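Long-range contacts in Dye type peroxidase A (Streptomyces lividans 1326, PDB 6GZW), which probably uses hydrogen peroxide at a haem iron to oxidise dyes and other reducing substrates, as a peroxidase of the dye-decolourising family: residues M13-H18 with A364-Y369; T83-F88 with W127-A132; N217-V222 with V323-D328. All blocks are in the same frame, centred on the assembly; numbering follows the deposited sequence.

Contact 1. Residues M13-H18 with A364-Y369; sequences MFHGKH and AAEGEY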
loop_
_atom_site.group_PDB
_atom_site.type_symbol
_atom_site.label_atom_id
_atom_site.label_comp_id
_atom_site.label_asym_id
_atom_site.label_seq_id
_atom_site.Cartn_x
_atom_site.Cartn_y
_atom_site.Cartn_z
ATOM N N MET A 13 -1.121 4.609 -22.459
ATOM C CA MET A 13 -2.162 5.073 -23.363
ATOM C C MET A 13 -3.536 4.602 -22.923
ATOM O O MET A 13 -3.731 3.424 -22.606
ATOM C CB MET A 13 -1.893 4.596 -24.788
ATOM C CG MET A 13 -0.714 5.289 -25.456
ATOM S SD MET A 13 -0.554 4.812 -27.202
ATOM C CE MET A 13 -2.002 5.568 -27.949
ATOM N N PHE A 14 -4.500 5.526 -22.934
ATOM C CA PHE A 14 -5.882 5.217 -22.653
ATOM C C PHE A 14 -6.576 4.757 -23.926
ATOM O O PHE A 14 -7.236 3.709 -23.951
ATOM C CB PHE A 14 -6.631 6.455 -22.092
ATOM C CG PHE A 14 -8.107 6.263 -21.985
ATOM C CD1 PHE A 14 -8.646 5.301 -21.131
ATOM C CD2 PHE A 14 -8.997 7.032 -22.774
ATOM C CE1 PHE A 14 -10.021 5.098 -21.054
ATOM C CE2 PHE A 14 -10.369 6.832 -22.684
ATOM C CZ PHE A 14 -10.884 5.873 -21.833
ATOM N N HIS A 15 -6.463 5.577 -24.978
ATOM C CA HIS A 15 -7.121 5.247 -26.245
ATOM C C HIS A 15 -6.332 4.151 -26.968
ATOM O O HIS A 15 -5.105 4.183 -26.994
ATOM C CB HIS A 15 -7.256 6.467 -27.161
ATOM C CG HIS A 15 -8.257 7.471 -26.695
ATOM N ND1 HIS A 15 -7.920 8.782 -26.432
ATOM C CD2 HIS A 15 -9.588 7.374 -26.464
ATOM C CE1 HIS A 15 -8.995 9.443 -26.048
ATOM N NE2 HIS A 15 -10.022 8.615 -26.065
ATOM N N GLY A 16 -7.054 3.210 -27.568
ATOM C CA GLY A 16 -6.438 2.097 -28.309
ATOM C C GLY A 16 -7.402 0.954 -28.626
ATOM O O GLY A 16 -8.563 0.945 -28.224
ATOM N N LYS A 17 -6.907 -0.021 -29.380
ATOM C CA LYS A 17 -7.697 -1.201 -29.721
ATOM C C LYS A 17 -8.110 -1.983 -28.453
ATOM O O LYS A 17 -9.254 -2.418 -28.335
ATOM C CB LYS A 17 -6.896 -2.081 -30.686
ATOM C CG LYS A 17 -7.572 -3.365 -31.123
ATOM C CD LYS A 17 -6.588 -4.155 -31.982
ATOM C CE LYS A 17 -7.233 -5.317 -32.710
ATOM N NZ LYS A 17 -6.244 -5.941 -33.652
ATOM N N HIS A 18 -7.171 -2.144 -27.524
ATOM C CA HIS A 18 -7.396 -2.828 -26.245
ATOM C C HIS A 18 -7.379 -1.808 -25.112
ATOM O O HIS A 18 -6.702 -0.788 -25.212
ATOM C CB HIS A 18 -6.289 -3.862 -25.998
ATOM C CG HIS A 18 -6.104 -4.821 -27.133
ATOM N ND1 HIS A 18 -7.125 -5.629 -27.590
ATOM C CD2 HIS A 18 -5.040 -5.069 -27.931
ATOM C CE1 HIS A 18 -6.684 -6.353 -28.607
ATOM N NE2 HIS A 18 -5.428 -6.024 -28.840
ATOM N N ALA A 364 -11.355 2.318 -25.711
ATOM C CA ALA A 364 -12.064 3.460 -26.304
ATOM C C ALA A 364 -11.263 4.075 -27.453
ATOM O O ALA A 364 -10.105 4.430 -27.276
ATOM C CB ALA A 364 -12.272 4.504 -25.232
ATOM N N ALA A 365 -11.881 4.220 -28.624
ATOM C CA ALA A 365 -11.293 5.048 -29.682
ATOM C C ALA A 365 -11.418 6.517 -29.266
ATOM O O ALA A 365 -12.246 6.861 -28.405
ATOM C CB ALA A 365 -11.996 4.811 -31.022
ATOM N N GLU A 366 -10.594 7.374 -29.863
ATOM C CA GLU A 366 -10.788 8.828 -29.739
ATOM C C GLU A 366 -12.252 9.199 -30.049
ATOM O O GLU A 366 -12.838 8.697 -31.000
ATOM C CB GLU A 366 -9.822 9.598 -30.656
ATOM C CG GLU A 366 -9.797 11.111 -30.455
ATOM C CD GLU A 366 -9.342 11.519 -29.064
ATOM O OE1 GLU A 366 -10.165 11.482 -28.126
ATOM O OE2 GLU A 366 -8.164 11.891 -28.910
ATOM N N GLY A 367 -12.851 10.031 -29.201
ATOM C CA GLY A 367 -14.270 10.383 -29.316
ATOM C C GLY A 367 -15.283 9.371 -28.797
ATOM O O GLY A 367 -16.485 9.540 -29.018
ATOM N N GLU A 368 -14.818 8.313 -28.116
ATOM C CA GLU A 368 -15.705 7.276 -27.592
ATOM C C GLU A 368 -15.472 7.076 -26.108
ATOM O O GLU A 368 -14.470 7.527 -25.552
ATOM C CB GLU A 368 -15.424 5.909 -28.216
ATOM C CG GLU A 368 -15.521 5.788 -29.714
ATOM C CD GLU A 368 -15.379 4.338 -30.151
ATOM O OE1 GLU A 368 -14.634 3.559 -29.479
ATOM O OE2 GLU A 368 -16.049 3.966 -31.143
ATOM N N TYR A 369 -16.421 6.358 -25.515
ATOM C CA TYR A 369 -16.298 5.845 -24.152
ATOM C C TYR A 369 -16.247 4.310 -24.141
ATOM O O TYR A 369 -16.727 3.629 -25.064
ATOM C CB TYR A 369 -17.421 6.379 -23.240
ATOM C CG TYR A 369 -18.845 5.942 -23.524
ATOM C CD1 TYR A 369 -19.675 6.679 -24.392
ATOM C CD2 TYR A 369 -19.401 4.843 -22.887
ATOM C CE1 TYR A 369 -21.004 6.297 -24.623
ATOM C CE2 TYR A 369 -20.721 4.449 -23.111
ATOM C CZ TYR A 369 -21.534 5.176 -23.976
ATOM O OH TYR A 369 -22.842 4.764 -24.189
HETATM O O HOH W 1 -9.631 2.329 -23.263
HETATM O O HOH W 2 -12.307 9.183 -25.433
#

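Contact 2. Residues T83-F88 with W127-A132; sequences TVTFGF and WVQIGA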
loop_
_atom_site.group_PDB
_atom_site.type_symbol
_atom_site.label_atom_id
_atom_site.label_comp_id
_atom_site.label_asym_id
_atom_site.label_seq_id
_atom_site.Cartn_x
_atom_site.Cartn_y
_atom_site.Cartn_z
ATOM N N THR A 83 -3.055 3.365 -15.018
ATOM C CA THR A 83 -4.055 2.778 -15.892
ATOM C C THR A 83 -5.346 2.567 -15.148
ATOM O O THR A 83 -5.364 2.322 -13.940
ATOM C CB THR A 83 -3.645 1.437 -16.559
ATOM O OG1 THR A 83 -3.460 0.414 -15.555
ATOM C CG2 THR A 83 -2.361 1.598 -17.329
ATOM N N VAL A 84 -6.438 2.692 -15.885
ATOM C CA VAL A 84 -7.791 2.418 -15.419
ATOM C C VAL A 84 -8.459 1.511 -16.454
ATOM O O VAL A 84 -8.440 1.824 -17.644
ATOM C CB VAL A 84 -8.624 3.713 -15.256
ATOM C CG1 VAL A 84 -9.926 3.400 -14.526
ATOM C CG2 VAL A 84 -7.827 4.750 -14.494
ATOM N N THR A 85 -9.041 0.419 -15.982
ATOM C CA THR A 85 -9.670 -0.607 -16.810
ATOM C C THR A 85 -11.050 -0.945 -16.278
ATOM O O THR A 85 -11.237 -1.040 -15.058
ATOM C CB THR A 85 -8.850 -1.909 -16.697
ATOM O OG1 THR A 85 -7.462 -1.603 -16.807
ATOM C CG2 THR A 85 -9.277 -2.894 -17.730
ATOM N N PHE A 86 -12.008 -1.162 -17.178
ATOM C CA PHE A 86 -13.407 -1.335 -16.823
ATOM C C PHE A 86 -13.980 -2.666 -17.299
ATOM O O PHE A 86 -13.764 -3.042 -18.473
ATOM C CB PHE A 86 -14.238 -0.210 -17.461
ATOM C CG PHE A 86 -13.767 1.194 -17.110
ATOM C CD1 PHE A 86 -14.111 1.778 -15.879
ATOM C CD2 PHE A 86 -12.935 1.914 -17.970
ATOM C CE1 PHE A 86 -13.677 3.032 -15.545
ATOM C CE2 PHE A 86 -12.482 3.190 -17.629
ATOM C CZ PHE A 86 -12.858 3.749 -16.405
ATOM N N GLY A 87 -14.793 -3.320 -16.456
ATOM C CA GLY A 87 -15.503 -4.544 -16.848
ATOM C C GLY A 87 -16.934 -4.612 -16.346
ATOM O O GLY A 87 -17.333 -3.841 -15.467
ATOM N N PHE A 88 -17.694 -5.545 -16.924
ATOM C CA PHE A 88 -19.088 -5.801 -16.598
ATOM C C PHE A 88 -19.261 -7.240 -16.111
ATOM O O PHE A 88 -18.743 -8.180 -16.751
ATOM C CB PHE A 88 -19.985 -5.590 -17.839
ATOM C CG PHE A 88 -19.851 -4.244 -18.454
ATOM C CD1 PHE A 88 -18.801 -3.960 -19.319
ATOM C CD2 PHE A 88 -20.735 -3.228 -18.128
ATOM C CE1 PHE A 88 -18.638 -2.700 -19.868
ATOM C CE2 PHE A 88 -20.583 -1.974 -18.669
ATOM C CZ PHE A 88 -19.541 -1.699 -19.537
ATOM N N TRP A 127 -16.769 -3.628 -12.598
ATOM C CA TRP A 127 -15.430 -3.734 -11.992
ATOM C C TRP A 127 -14.525 -2.672 -12.564
ATOM O O TRP A 127 -14.571 -2.387 -13.751
ATOM C CB TRP A 127 -14.889 -5.119 -12.308
ATOM C CG TRP A 127 -13.500 -5.447 -11.837
ATOM C CD1 TRP A 127 -13.088 -5.746 -10.550
ATOM C CD2 TRP A 127 -12.339 -5.549 -12.666
ATOM N NE1 TRP A 127 -11.753 -6.046 -10.559
ATOM C CE2 TRP A 127 -11.265 -5.938 -11.836
ATOM C CE3 TRP A 127 -12.108 -5.384 -14.045
ATOM C CZ2 TRP A 127 -9.963 -6.151 -12.338
ATOM C CZ3 TRP A 127 -10.804 -5.575 -14.547
ATOM C CH2 TRP A 127 -9.756 -5.977 -13.700
ATOM N N VAL A 128 -13.703 -2.050 -11.704
ATOM C CA VAL A 128 -12.659 -1.156 -12.168
ATOM C C VAL A 128 -11.336 -1.570 -11.556
ATOM O O VAL A 128 -11.273 -1.848 -10.340
ATOM C CB VAL A 128 -12.943 0.320 -11.779
ATOM C CG1 VAL A 128 -11.922 1.230 -12.451
ATOM C CG2 VAL A 128 -14.362 0.696 -12.160
ATOM N N GLN A 129 -10.294 -1.606 -12.396
ATOM C CA GLN A 129 -8.924 -1.849 -11.950
ATOM C C GLN A 129 -8.113 -0.582 -12.117
ATOM O O GLN A 129 -7.994 -0.031 -13.216
ATOM C CB GLN A 129 -8.292 -2.977 -12.771
ATOM C CG GLN A 129 -6.808 -3.243 -12.484
ATOM C CD GLN A 129 -6.240 -4.260 -13.442
ATOM O OE1 GLN A 129 -6.118 -3.993 -14.653
ATOM N NE2 GLN A 129 -5.906 -5.426 -12.931
ATOM N N ILE A 130 -7.524 -0.123 -11.012
ATOM C CA ILE A 130 -6.666 1.039 -11.033
ATOM C C ILE A 130 -5.266 0.610 -10.610
ATOM O O ILE A 130 -5.118 -0.087 -9.607
ATOM C CB ILE A 130 -7.203 2.106 -10.074
ATOM C CG1 ILE A 130 -8.535 2.594 -10.644
ATOM C CG2 ILE A 130 -6.202 3.261 -9.912
ATOM C CD1 ILE A 130 -9.363 3.328 -9.671
ATOM N N GLY A 131 -4.260 1.028 -11.367
ATOM C CA GLY A 131 -2.868 0.828 -11.016
ATOM C C GLY A 131 -1.956 1.958 -11.424
ATOM O O GLY A 131 -2.233 2.666 -12.395
ATOM N N ALA A 132 -0.908 2.171 -10.634
ATOM C CA ALA A 132 0.110 3.158 -10.911
ATOM C C ALA A 132 1.330 2.876 -10.078
ATOM O O ALA A 132 1.273 2.088 -9.121
ATOM C CB ALA A 132 -0.414 4.580 -10.617
HETATM O O HOH W 3 -5.837 -0.661 -14.928
#

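Contact 3. Residues N217-V222 with V323-D328; sequences NGSYVV and VCWQAD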
loop_
_atom_site.group_PDB
_atom_site.type_symbol
_atom_site.label_atom_id
_atom_site.label_comp_id
_atom_site.label_asym_id
_atom_site.label_seq_id
_atom_site.Cartn_x
_atom_site.Cartn_y
_atom_site.Cartn_z
ATOM N N ASN A 217 -12.280 -7.244 -29.511
ATOM C CA ASN A 217 -10.986 -6.832 -28.958
ATOM C C ASN A 217 -10.942 -6.746 -27.411
ATOM O O ASN A 217 -9.990 -6.214 -26.862
ATOM C CB ASN A 217 -10.529 -5.530 -29.586
ATOM C CG ASN A 217 -10.580 -5.586 -31.099
ATOM O OD1 ASN A 217 -10.097 -6.554 -31.691
ATOM N ND2 ASN A 217 -11.198 -4.584 -31.731
ATOM N N GLY A 218 -11.961 -7.262 -26.751
ATOM C CA GLY A 218 -12.004 -7.324 -25.292
ATOM C C GLY A 218 -11.354 -8.568 -24.730
ATOM O O GLY A 218 -10.797 -9.398 -25.464
ATOM N N SER A 219 -11.394 -8.702 -23.411
ATOM C CA SER A 219 -10.871 -9.899 -22.734
ATOM C C SER A 219 -11.730 -10.181 -21.515
ATOM O O SER A 219 -12.419 -9.279 -21.043
ATOM C CB SER A 219 -9.418 -9.693 -22.339
ATOM O OG SER A 219 -8.837 -10.904 -21.871
ATOM N N TYR A 220 -11.701 -11.418 -21.018
ATOM C CA TYR A 220 -12.420 -11.812 -19.809
ATOM C C TYR A 220 -11.380 -11.876 -18.680
ATOM O O TYR A 220 -10.347 -12.519 -18.826
ATOM C CB TYR A 220 -13.170 -13.143 -19.970
ATOM C CG TYR A 220 -14.287 -12.953 -20.957
ATOM C CD1 TYR A 220 -15.513 -12.436 -20.545
ATOM C CD2 TYR A 220 -14.089 -13.181 -22.297
ATOM C CE1 TYR A 220 -16.518 -12.165 -21.453
ATOM C CE2 TYR A 220 -15.103 -12.923 -23.219
ATOM C CZ TYR A 220 -16.304 -12.423 -22.779
ATOM O OH TYR A 220 -17.328 -12.151 -23.639
ATOM N N VAL A 221 -11.680 -11.191 -17.578
ATOM C CA VAL A 221 -10.825 -11.208 -16.382
ATOM C C VAL A 221 -11.470 -12.082 -15.305
ATOM O O VAL A 221 -12.684 -12.016 -15.076
ATOM C CB VAL A 221 -10.510 -9.775 -15.895
ATOM C CG1 VAL A 221 -11.732 -9.036 -15.400
ATOM C CG2 VAL A 221 -9.431 -9.781 -14.808
ATOM N N VAL A 222 -10.658 -12.922 -14.671
ATOM C CA VAL A 222 -11.041 -13.602 -13.443
ATOM C C VAL A 222 -10.123 -13.064 -12.362
ATOM O O VAL A 222 -8.899 -13.134 -12.506
ATOM C CB VAL A 222 -10.925 -15.135 -13.562
ATOM C CG1 VAL A 222 -11.142 -15.812 -12.207
ATOM C CG2 VAL A 222 -11.908 -15.631 -14.615
ATOM N N VAL A 323 -5.146 -11.918 -10.873
ATOM C CA VAL A 323 -5.919 -11.272 -11.936
ATOM C C VAL A 323 -5.451 -11.851 -13.250
ATOM O O VAL A 323 -4.314 -11.629 -13.663
ATOM C CB VAL A 323 -5.704 -9.751 -11.944
ATOM C CG1 VAL A 323 -6.628 -9.106 -12.964
ATOM C CG2 VAL A 323 -5.978 -9.173 -10.575
ATOM N N CYS A 324 -6.296 -12.643 -13.901
ATOM C CA CYS A 324 -5.897 -13.287 -15.155
ATOM C C CYS A 324 -6.843 -12.899 -16.270
ATOM O O CYS A 324 -8.024 -12.598 -16.038
ATOM C CB CYS A 324 -5.818 -14.827 -15.059
ATOM S SG CYS A 324 -7.385 -15.650 -14.704
ATOM N N TRP A 325 -6.288 -12.973 -17.480
ATOM C CA TRP A 325 -6.896 -12.448 -18.687
ATOM C C TRP A 325 -6.895 -13.564 -19.749
ATOM O O TRP A 325 -5.877 -14.210 -19.942
ATOM C CB TRP A 325 -6.068 -11.252 -19.159
ATOM C CG TRP A 325 -6.071 -10.087 -18.200
ATOM C CD1 TRP A 325 -5.133 -9.766 -17.246
ATOM C CD2 TRP A 325 -7.061 -9.073 -18.150
ATOM N NE1 TRP A 325 -5.508 -8.609 -16.593
ATOM C CE2 TRP A 325 -6.688 -8.162 -17.142
ATOM C CE3 TRP A 325 -8.252 -8.854 -18.854
ATOM C CZ2 TRP A 325 -7.465 -7.056 -16.830
ATOM C CZ3 TRP A 325 -9.013 -7.734 -18.554
ATOM C CH2 TRP A 325 -8.626 -6.874 -17.532
ATOM N N GLN A 326 -8.040 -13.770 -20.406
ATOM C CA GLN A 326 -8.176 -14.772 -21.460
ATOM C C GLN A 326 -9.327 -14.413 -22.397
ATOM O O GLN A 326 -10.239 -13.675 -22.009
ATOM C CB GLN A 326 -8.442 -16.147 -20.840
ATOM C CG GLN A 326 -9.611 -16.189 -19.878
ATOM C CD GLN A 326 -9.198 -16.197 -18.415
ATOM O OE1 GLN A 326 -8.699 -17.216 -17.906
ATOM N NE2 GLN A 326 -9.418 -15.087 -17.728
ATOM N N ALA A 327 -9.306 -14.954 -23.616
ATOM C CA ALA A 327 -10.408 -14.728 -24.559
ATOM C C ALA A 327 -11.654 -15.472 -24.134
ATOM O O ALA A 327 -12.748 -15.062 -24.490
ATOM C CB ALA A 327 -10.012 -15.148 -25.979
ATOM N N ASP A 328 -11.497 -16.567 -23.388
ATOM C CA ASP A 328 -12.616 -17.392 -22.949
ATOM C C ASP A 328 -12.242 -18.106 -21.635
ATOM O O ASP A 328 -11.331 -18.927 -21.657
ATOM C CB ASP A 328 -12.918 -18.435 -24.058
ATOM C CG ASP A 328 -13.961 -19.451 -23.665
ATOM O OD1 ASP A 328 -14.599 -19.345 -22.599
ATOM O OD2 ASP A 328 -14.182 -20.415 -24.467
#

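Contact 1. Residues M13-H18 with A364-Y369
His-15 lays its imidazole against a type II beta turn, Ala-365 to Glu-368, and in doing so joins the loop ahead of strand 29-37 to the loop that follows strand 350-360. The polar links are mainly backbone ones. Gly-16 N donates to Ala-364 O (3.3 Å) from above the carbonyl plane, and His-15 CA sends a CH contact to the same oxygen. A water adds a second bridge, accepting from Ala-364 N and donating to Phe-14 O. With chi1 at -71°, CG of His-15 lies anti to its carbonyl carbon, and the imidazole has Phe-14 CD2 over the centre of one face and Glu-366 CA over the other, the latter a CH-pi contact 3.9 Å from the ring centroid. Apolar packing is slight: Phe-14 CZ meets Ala-364 CB at 3.9 Å, while Phe-14 also touches Arg-58 of helix 43-61. The turn is secured within itself by Glu-368 N bonding to Ala-365 O, and Gly-367 takes the positive phi of its third position. Bent at chi2, Glu-366 brings OE1 within 3.1 Å of His-15 CE1, while the anti lone pair of that oxygen receives Gly-367 N at 3.2 Å.

Contact 2. Residues T83-F88 with W127-A132
Thr-83, Thr-85 and Gly-87 pair with Gly-131, Gln-129 and Trp-127 through six backbone hydrogen bonds of 2.8 to 3.1 Å between N and O, joining two antiparallel strands whose axes run 4.7 Å apart. The non-hydrogen-bonded pairs, Val-84 with Ile-130 and Phe-86 with Val-128, turn to one face. There Val-128 is the hub: its CG1, anti to the backbone N (chi1 -172°), meets Val-84 CG1 at 3.6 Å, and its CG2 lies beside Phe-86 CD1 at 3.9 Å. The other face is more polar. One water gathers three oxygens: it bonds with Thr-83 OG1 (2.7 Å) and donates to Thr-85 OG1 and to Gln-129 O (2.8 Å). Each hydroxyl has a further partner, Gln-27 NE2 for Thr-83 and Pro-20 O for Thr-85. The indole of Trp-127 leans over its own strand, with Gln-129 N above the ring and Gly-87 N at its edge. Such a pair illustrates the sheet of the dimeric alpha/beta-barrel superfamily: helix 43-61 covers the valine face through Trp-53 and Ala-57, Trp-325 of strand 316-326 packs on the other, and strands 29-37 and 350-360 flank the two edges.

Contact 3. Residues N217-V222 with V323-D328
Tyr-220 O is gripped twice by Gln-326: the backbone N donates in the carbonyl plane at 3.1 Å, and NE2 donates at 2.9 Å from above that plane. The second bond is nearly straight (168° at the hydrogen) and lies in the plane of the amide. The bend at chi2 (-103°) carries the amide across toward strand 219-228, and OE1 is held in turn by Phe-333 N, so both ends of the buried group are engaged; NE2 also reaches Cys-324 SG weakly. Three further backbone bonds complete the antiparallel pairing, Tyr-220 N to Gln-326 O and a reciprocal set between Val-222 and Cys-324. Beyond the strand end, Ala-327 O sits at the edge of the Tyr-220 ring, 3.2 Å from Tyr-220 CD2. On the opposite side of the sheet Val-221 lies over the indole of Trp-325, its CB 3.8 Å from the six-membered centroid, and its CG2 presses against Val-323 CG1 at 3.4 Å, closer than usual for carbons. In this C-terminal ferredoxin-like domain, strand 350-360 borders 219-228 and strand 300-310 borders 316-326, while Phe-333 of helix 333-343 covers Val-222 and Cys-324.

Contacts 2 and 3 show how the N-terminal and C-terminal ferredoxin-like halves share one antiparallel sheet: strand 350-360 runs between their strand pairs, and their centres lie 13 Å apart. Between the two pairs, on one face of the sheet, the indoles meet, Trp-127 CZ3 to Trp-325 CH2 at 3.9 Å, and Trp-127 CZ3 also touches Val-221 CG1 at 3.7 Å. Contact 1, which joins loops near the two chain ends, encloses both others along the sequence. It reaches contact 3 through a probable hydrogen bond from His-18 ND1 to Asn-217 O (3.0 Å) but does not touch contact 2. The haem lies beside contact 3, about 6 Å from the side chain of Cys-324.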